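Local coordinates for protein esterase YbfF (Escherichia coli, PDB 3BF7) that probably hydrolyses ester or thioester bonds as an alpha/beta-hydrolase-fold esterase with a helical cap and a substrate-binding crevice formed by its domain arrangement, at residues Ala111-Pro116 / Ala232-His237. The protein carries 1 engineered substitution. Numbering follows the deposited sequence.
Sequences AIDIAP and AGHWVH
Asp113 and His234 meet through a single straight hydrogen bond that has the geometry of the acid-base pair of an alpha/beta-hydrolase triad, probably completed by Ser89 on the nucleophile elbow. The aspartate stands just past the end of strand 106-112, where the chain leaves the sheet in a left-handed backbone conformation; the histidine comes from the loop leading into helix 236-239. The imidazole is carried toward the carboxylate because chi1 of His234 (-176°) sets CG opposite the backbone N. ND1 then donates to Asp113 OD1 over 2.7 Å at 169°, using the oxygen's anti lone pair. OD1 lies almost exactly in the imidazole plane, yet the carboxylate is turned 59° against the ring, so the two groups do not lie flat with each other. On the same ring edge, CE1 of His234 comes to 3.2 Å from the backbone O of Asp113. Aspartate suits the place because both its oxygens are employed: Ser206 OG also bonds OD1, and the backbone N of Gly203 holds OD2, which fixes the carboxylate's rotation. Tyr208 stacks on the imidazole. A phenylalanine in place of His234 has no ring nitrogen and would probably leave OD1 without its N-H mate, the carboxylate keeping only Ser206 and Gly203 among the partners named. Next to the polar pair the contact is apolar, and the branched Ile112 and Val236 suit it by offering methyls close to the backbone. Val236 directs CG2 at the aspartate's methylene, 3.8 Å from Asp113 CB, while Ile112 sets CG2 against Val236 CB at 4.1 Å. That same methyl, Ile112 CG2, approaches the His237 ring obliquely, 4.3 Å from a buried ND1 that has no polar partner in the model.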
loop_
_atom_site.group_PDB
_atom_site.type_symbol
_atom_site.label_atom_id
_atom_site.label_comp_id
_atom_site.label_asym_id
_atom_site.label_seq_id
_atom_site.Cartn_x
_atom_site.Cartn_y
_atom_site.Cartn_z
ATOM N N ALA A 111 -7.595 -3.129 4.021
ATOM C CA ALA A 111 -6.848 -1.878 4.085
ATOM C C ALA A 111 -5.993 -1.935 5.344
ATOM O O ALA A 111 -6.519 -1.978 6.459
ATOM C CB ALA A 111 -7.805 -0.697 4.142
ATOM N N ILE A 112 -4.677 -1.931 5.160
ATOM C CA ILE A 112 -3.735 -2.024 6.271
ATOM C C ILE A 112 -3.263 -0.647 6.736
ATOM O O ILE A 112 -2.724 0.141 5.951
ATOM C CB ILE A 112 -2.519 -2.903 5.886
ATOM C CG1 ILE A 112 -3.009 -4.265 5.374
ATOM C CG2 ILE A 112 -1.613 -3.099 7.093
ATOM C CD1 ILE A 112 -1.905 -5.180 4.874
ATOM N N ASP A 113 -3.481 -0.397 8.027
ATOM C CA ASP A 113 -3.163 0.846 8.732
ATOM C C ASP A 113 -3.385 2.110 7.921
ATOM O O ASP A 113 -2.462 2.887 7.657
ATOM C CB ASP A 113 -1.744 0.836 9.300
ATOM C CG ASP A 113 -1.616 1.754 10.501
ATOM O OD1 ASP A 113 -0.709 2.610 10.519
ATOM O OD2 ASP A 113 -2.445 1.619 11.430
ATOM N N ILE A 114 -4.646 2.325 7.573
ATOM C CA ILE A 114 -5.036 3.480 6.788
ATOM C C ILE A 114 -6.541 3.720 6.916
ATOM O O ILE A 114 -7.325 2.782 7.101
ATOM C CB ILE A 114 -4.662 3.254 5.294
ATOM C CG1 ILE A 114 -4.863 4.535 4.484
ATOM C CG2 ILE A 114 -5.489 2.115 4.713
ATOM C CD1 ILE A 114 -3.910 5.645 4.861
ATOM N N ALA A 115 -6.933 4.986 6.833
ATOM C CA ALA A 115 -8.338 5.368 6.892
ATOM C C ALA A 115 -8.620 6.244 5.674
ATOM O O ALA A 115 -7.722 6.922 5.167
ATOM C CB ALA A 115 -8.630 6.140 8.170
ATOM N N PRO A 116 -9.865 6.229 5.174
ATOM C CA PRO A 116 -10.239 7.036 4.009
ATOM C C PRO A 116 -10.489 8.475 4.444
ATOM O O PRO A 116 -11.631 8.944 4.502
ATOM C CB PRO A 116 -11.496 6.337 3.499
ATOM C CG PRO A 116 -12.133 5.856 4.763
ATOM C CD PRO A 116 -10.960 5.320 5.562
ATOM N N ALA A 232 2.004 -2.836 17.307
ATOM C CA ALA A 232 2.495 -2.684 15.944
ATOM C C ALA A 232 2.380 -1.253 15.438
ATOM O O ALA A 232 1.405 -0.557 15.722
ATOM C CB ALA A 232 1.744 -3.626 15.010
ATOM N N GLY A 233 3.393 -0.833 14.688
ATOM C CA GLY A 233 3.409 0.496 14.111
ATOM C C GLY A 233 2.727 0.513 12.753
ATOM O O GLY A 233 1.957 -0.389 12.417
ATOM N N HIS A 234 3.039 1.531 11.959
ATOM C CA HIS A 234 2.431 1.712 10.646
ATOM C C HIS A 234 2.650 0.587 9.633
ATOM O O HIS A 234 1.740 0.263 8.874
ATOM C CB HIS A 234 2.892 3.048 10.063
ATOM C CG HIS A 234 2.261 3.389 8.752
ATOM N ND1 HIS A 234 0.896 3.405 8.557
ATOM C CD2 HIS A 234 2.813 3.761 7.572
ATOM C CE1 HIS A 234 0.634 3.774 7.316
ATOM N NE2 HIS A 234 1.779 3.996 6.698
ATOM N N TRP A 235 3.846 0.009 9.589
ATOM C CA TRP A 235 4.095 -1.094 8.660
ATOM C C TRP A 235 3.778 -2.384 9.418
ATOM O O TRP A 235 4.655 -3.203 9.710
ATOM C CB TRP A 235 5.550 -1.060 8.173
ATOM C CG TRP A 235 5.813 0.032 7.155
ATOM C CD1 TRP A 235 5.783 -0.087 5.792
ATOM C CD2 TRP A 235 6.109 1.407 7.428
ATOM N NE1 TRP A 235 6.044 1.129 5.202
ATOM C CE2 TRP A 235 6.248 2.061 6.182
ATOM C CE3 TRP A 235 6.272 2.148 8.605
ATOM C CZ2 TRP A 235 6.543 3.427 6.083
ATOM C CZ3 TRP A 235 6.566 3.507 8.504
ATOM C CH2 TRP A 235 6.699 4.129 7.250
ATOM N N VAL A 236 2.494 -2.541 9.737
ATOM C CA VAL A 236 1.999 -3.681 10.507
ATOM C C VAL A 236 2.441 -5.040 9.981
ATOM O O VAL A 236 2.839 -5.912 10.754
ATOM C CB VAL A 236 0.452 -3.677 10.574
ATOM C CG1 VAL A 236 -0.021 -4.619 11.674
ATOM C CG2 VAL A 236 -0.064 -2.267 10.813
ATOM N N HIS A 237 2.362 -5.216 8.668
ATOM C CA HIS A 237 2.739 -6.477 8.038
ATOM C C HIS A 237 4.222 -6.787 8.178
ATOM O O HIS A 237 4.626 -7.950 8.146
ATOM C CB HIS A 237 2.367 -6.450 6.557
ATOM C CG HIS A 237 2.900 -5.257 5.833
ATOM N ND1 HIS A 237 2.452 -3.979 6.082
ATOM C CD2 HIS A 237 3.871 -5.142 4.897
ATOM C CE1 HIS A 237 3.127 -3.126 5.333
ATOM N NE2 HIS A 237 3.994 -3.807 4.604
#